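Long-range contact in 3-deoxy-d-manno-octulosonic-acid transferase (Acinetobacter baumannii, PDB 4BFC), which probably transfers Kdo from CMP-Kdo to lipid A precursors in lipopolysaccharide synthesis, the domain described here being the one that binds CMP-Kdo: residues V44-I58 against W125-N139. Numbering follows the deposited sequence. Where two conformers were deposited one is given.
Sequences VVTIASTHAPEEQQI and WYALSQVCFVGGSLN
Glu54, in the first turn of helix 54-68, reaches across to the loop after strand 131-134 and gathers its backbone N-H groups. Glu54 OE2 accepts from Leu138 N (2.8 Å) and, on the syn side, from Ser137 N (2.9 Å). Glu54 OE1 takes Gly136 N at 2.8 Å on its syn side and His51 N of its own segment on the anti side. Four N-H groups thus fix the rotation of the carboxylate, and their partial positive charges probably help to stabilise it as an anion. Gly135 CA packs against Glu54 OE1. Phe133, its CG anti to the backbone N (chi1 166°), carries its ring toward helix 54-68, where the edge meets Glu54 OE2 (Phe133 CZ to OE2 3.4 Å) and one face meets Ile58 CD1, a CH-pi contact 3.8 Å from the ring centroid. Before the loop, strands 44-48 and 131-134 run parallel, their axes 12° apart. Thr46 N donates to Val131 O and Thr46 O accepts from Phe133 N; Ala48 N donates to Phe133 O and Ala48 O accepts from Gly135 N (2.8 Å). Val45 and Val131 lie side by side on the face covered by Trp192 of helix 185-197. On the other face Thr46 OG1 donates to Ser129 OG (2.7 Å), which in turn donates to Trp125 O, tying the strand to the end of helix 122-128. In one of its two conformers, Gln130 OE1 accepts from Val44 N. His51 CD2 rests 3.5 Å from Gly136 CA, while its NE2 bonds His145 beside a bound sulfate. Two neighbouring central strands, each leading into a loop at its C-terminal end, form the heart of a Rossmann-like parallel sheet, consistent with the C-terminal, nucleotide-sugar-binding domain of a GT-B glycosyltransferase.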
# COMPACT_ATOMS: atom_id res chain seq x y z
N VAL A 44 18.34 20.98 10.78
CA VAL A 44 17.32 20.30 9.94
C VAL A 44 16.83 19.02 10.63
O VAL A 44 17.67 18.11 10.92
CB VAL A 44 17.91 19.91 8.60
CG1 VAL A 44 16.84 19.21 7.74
CG2 VAL A 44 18.37 21.23 7.91
N VAL A 45 15.53 19.01 10.94
CA VAL A 45 14.88 17.83 11.57
C VAL A 45 13.90 17.27 10.53
O VAL A 45 13.13 18.07 9.95
CB VAL A 45 14.22 18.20 12.93
CG1 VAL A 45 15.26 18.92 13.81
CG2 VAL A 45 12.97 19.08 12.85
N THR A 46 13.89 15.94 10.39
CA THR A 46 13.06 15.39 9.29
C THR A 46 12.04 14.36 9.79
O THR A 46 12.43 13.43 10.58
CB THR A 46 14.04 14.81 8.28
OG1 THR A 46 14.75 15.88 7.67
CG2 THR A 46 13.36 13.98 7.13
N ILE A 47 10.78 14.44 9.38
CA ILE A 47 9.85 13.38 9.65
C ILE A 47 9.60 12.68 8.29
O ILE A 47 9.17 13.31 7.32
CB ILE A 47 8.52 13.76 10.31
CG1 ILE A 47 7.72 14.77 9.44
CG2 ILE A 47 8.77 14.39 11.69
CD1 ILE A 47 6.44 15.31 10.06
N ALA A 48 9.94 11.41 8.28
CA ALA A 48 10.07 10.67 7.00
C ALA A 48 9.12 9.53 6.94
O ALA A 48 8.90 8.82 7.93
CB ALA A 48 11.50 10.16 6.85
N SER A 49 8.54 9.32 5.75
CA SER A 49 7.56 8.23 5.57
C SER A 49 6.39 8.27 6.56
O SER A 49 6.00 7.25 7.14
CB SER A 49 8.25 6.88 5.58
OG SER A 49 9.18 6.83 4.52
N THR A 50 5.83 9.45 6.74
CA THR A 50 4.80 9.68 7.73
C THR A 50 3.43 9.27 7.22
O THR A 50 3.14 9.27 6.00
CB THR A 50 4.74 11.17 8.17
OG1 THR A 50 4.68 12.01 7.02
CG2 THR A 50 6.01 11.52 9.01
N HIS A 51 2.59 8.92 8.18
CA HIS A 51 1.14 8.65 8.04
C HIS A 51 0.35 9.52 8.98
O HIS A 51 0.90 9.94 10.02
CB HIS A 51 0.84 7.20 8.46
CG HIS A 51 1.52 6.12 7.65
ND1 HIS A 51 0.82 5.08 7.12
CD2 HIS A 51 2.85 5.93 7.29
CE1 HIS A 51 1.71 4.24 6.51
NE2 HIS A 51 2.92 4.77 6.60
N ALA A 52 -0.96 9.73 8.69
CA ALA A 52 -1.85 10.44 9.62
C ALA A 52 -1.93 9.59 10.90
O ALA A 52 -2.03 8.36 10.82
CB ALA A 52 -3.23 10.59 9.04
N PRO A 53 -1.90 10.21 12.08
CA PRO A 53 -1.93 11.65 12.44
C PRO A 53 -0.52 12.14 12.83
O PRO A 53 -0.36 13.16 13.54
CB PRO A 53 -2.84 11.63 13.68
CG PRO A 53 -2.40 10.42 14.37
CD PRO A 53 -2.15 9.37 13.28
N GLU A 54 0.50 11.47 12.35
CA GLU A 54 1.91 11.76 12.76
C GLU A 54 2.34 13.20 12.38
O GLU A 54 3.05 13.82 13.17
CB GLU A 54 2.89 10.77 12.16
CG GLU A 54 2.69 9.34 12.62
CD GLU A 54 3.69 8.38 11.99
OE1 GLU A 54 3.94 8.48 10.73
OE2 GLU A 54 4.27 7.55 12.71
N GLU A 55 2.02 13.68 11.16
CA GLU A 55 2.38 15.05 10.77
C GLU A 55 1.71 16.07 11.71
O GLU A 55 2.45 16.94 12.24
CB GLU A 55 2.06 15.41 9.33
CG GLU A 55 2.66 14.47 8.24
CD GLU A 55 1.67 13.39 7.86
OE1 GLU A 55 0.49 13.36 8.32
OE2 GLU A 55 2.06 12.54 7.04
N GLN A 56 0.39 15.96 11.89
CA GLN A 56 -0.34 16.83 12.81
C GLN A 56 0.34 16.80 14.20
O GLN A 56 0.66 17.89 14.77
CB GLN A 56 -1.79 16.40 12.88
CG GLN A 56 -2.63 17.24 13.83
CD GLN A 56 -2.82 18.62 13.27
OE1 GLN A 56 -3.23 18.77 12.12
NE2 GLN A 56 -2.52 19.65 14.07
N GLN A 57 0.53 15.59 14.75
CA GLN A 57 0.99 15.45 16.16
C GLN A 57 2.39 15.96 16.38
O GLN A 57 2.66 16.69 17.37
CB GLN A 57 0.85 14.03 16.71
CG GLN A 57 -0.61 13.50 16.76
CD GLN A 57 -0.70 12.09 17.32
OE1 GLN A 57 -1.78 11.68 17.76
NE2 GLN A 57 0.35 11.34 17.26
N ILE A 58 3.32 15.59 15.50
CA ILE A 58 4.72 16.04 15.64
C ILE A 58 4.85 17.54 15.32
O ILE A 58 5.53 18.26 16.07
CB ILE A 58 5.69 15.19 14.76
CG1 ILE A 58 5.72 13.75 15.30
CG2 ILE A 58 7.07 15.80 14.79
CD1 ILE A 58 6.30 12.76 14.33
N TRP A 125 16.76 13.94 1.37
CA TRP A 125 16.31 14.59 2.63
C TRP A 125 17.06 14.02 3.81
O TRP A 125 17.56 14.76 4.62
CB TRP A 125 14.82 14.51 2.82
CG TRP A 125 14.12 14.93 1.53
CD1 TRP A 125 13.24 14.19 0.79
CD2 TRP A 125 14.38 16.14 0.74
NE1 TRP A 125 12.90 14.83 -0.38
CE2 TRP A 125 13.55 16.02 -0.46
CE3 TRP A 125 15.20 17.24 0.90
CZ2 TRP A 125 13.55 16.98 -1.44
CZ3 TRP A 125 15.23 18.21 -0.14
CH2 TRP A 125 14.37 18.09 -1.24
N TYR A 126 17.13 12.68 3.92
CA TYR A 126 18.00 12.14 5.02
C TYR A 126 19.45 12.69 4.97
O TYR A 126 20.04 13.01 5.98
CB TYR A 126 18.13 10.61 4.89
CG TYR A 126 16.92 9.81 5.25
CD1 TYR A 126 16.21 10.13 6.42
CD2 TYR A 126 16.48 8.71 4.47
CE1 TYR A 126 15.11 9.40 6.81
CE2 TYR A 126 15.37 7.97 4.87
CZ TYR A 126 14.70 8.32 6.03
OH TYR A 126 13.64 7.60 6.44
N ALA A 127 20.02 12.83 3.77
CA ALA A 127 21.40 13.32 3.66
C ALA A 127 21.52 14.81 4.11
O ALA A 127 22.62 15.30 4.40
CB ALA A 127 21.91 13.17 2.23
N LEU A 128 20.40 15.50 4.18
CA LEU A 128 20.37 16.90 4.65
C LEU A 128 20.02 17.03 6.14
O LEU A 128 20.02 18.16 6.71
CB LEU A 128 19.44 17.76 3.77
CG LEU A 128 19.92 17.97 2.31
CD1 LEU A 128 18.86 18.74 1.55
CD2 LEU A 128 21.23 18.76 2.31
N SER A 129 19.70 15.91 6.80
CA SER A 129 19.08 16.00 8.12
C SER A 129 20.16 15.92 9.25
O SER A 129 21.17 15.15 9.14
CB SER A 129 18.15 14.78 8.30
OG SER A 129 17.14 14.72 7.26
N GLN A 130 19.88 16.64 10.34
CA GLN A 130 20.63 16.50 11.60
C GLN A 130 20.08 15.36 12.45
O GLN A 130 20.85 14.65 13.11
CB GLN A 130 20.69 17.80 12.42
CG GLN A 130 21.83 18.71 12.04
CD GLN A 130 21.72 19.19 10.63
OE1 GLN A 130 20.97 20.16 10.35
NE2 GLN A 130 22.43 18.55 9.73
N VAL A 131 18.74 15.24 12.46
CA VAL A 131 18.09 14.13 13.14
C VAL A 131 16.85 13.80 12.32
O VAL A 131 16.33 14.64 11.55
CB VAL A 131 17.60 14.47 14.61
CG1 VAL A 131 18.78 14.73 15.58
CG2 VAL A 131 16.62 15.65 14.64
N CYS A 132 16.33 12.61 12.56
CA CYS A 132 15.11 12.23 11.89
C CYS A 132 14.20 11.36 12.75
O CYS A 132 14.57 10.87 13.82
CB CYS A 132 15.44 11.53 10.54
SG CYS A 132 15.89 9.80 10.70
N PHE A 133 12.96 11.27 12.30
CA PHE A 133 11.97 10.34 12.78
C PHE A 133 11.39 9.55 11.58
O PHE A 133 10.99 10.14 10.60
CB PHE A 133 10.83 11.14 13.41
CG PHE A 133 9.56 10.35 13.68
CD1 PHE A 133 9.40 9.46 14.76
CD2 PHE A 133 8.51 10.39 12.73
CE1 PHE A 133 8.20 8.75 14.93
CE2 PHE A 133 7.31 9.68 12.88
CZ PHE A 133 7.13 8.86 14.04
N VAL A 134 11.37 8.23 11.71
CA VAL A 134 10.83 7.33 10.67
C VAL A 134 9.43 6.91 11.06
O VAL A 134 9.20 6.24 12.09
CB VAL A 134 11.74 6.10 10.40
CG1 VAL A 134 11.06 5.20 9.31
CG2 VAL A 134 13.12 6.59 9.92
N GLY A 135 8.49 7.33 10.21
CA GLY A 135 7.05 7.24 10.49
C GLY A 135 6.38 5.88 10.21
O GLY A 135 7.01 4.81 10.04
N GLY A 136 5.06 5.93 10.15
CA GLY A 136 4.36 4.66 10.17
C GLY A 136 4.43 3.97 11.53
O GLY A 136 4.06 2.81 11.65
N SER A 137 4.85 4.70 12.57
CA SER A 137 5.27 4.06 13.82
C SER A 137 4.60 4.67 15.08
O SER A 137 4.69 4.01 16.13
CB SER A 137 6.81 4.04 13.97
OG SER A 137 7.38 5.40 13.99
N LEU A 138 4.02 5.87 14.93
CA LEU A 138 3.10 6.47 15.95
C LEU A 138 1.62 6.27 15.65
O LEU A 138 0.82 6.29 16.58
CB LEU A 138 3.45 7.95 16.21
CG LEU A 138 4.72 8.30 16.95
CD1 LEU A 138 4.96 9.79 16.78
CD2 LEU A 138 4.51 7.92 18.41
N ASN A 139 1.23 6.10 14.36
CA ASN A 139 -0.13 5.75 14.07
C ASN A 139 -0.53 4.38 14.56
O ASN A 139 0.30 3.60 15.04
CB ASN A 139 -0.43 5.93 12.56
CG ASN A 139 0.48 5.12 11.69
OD1 ASN A 139 1.72 5.08 11.86
ND2 ASN A 139 -0.13 4.42 10.75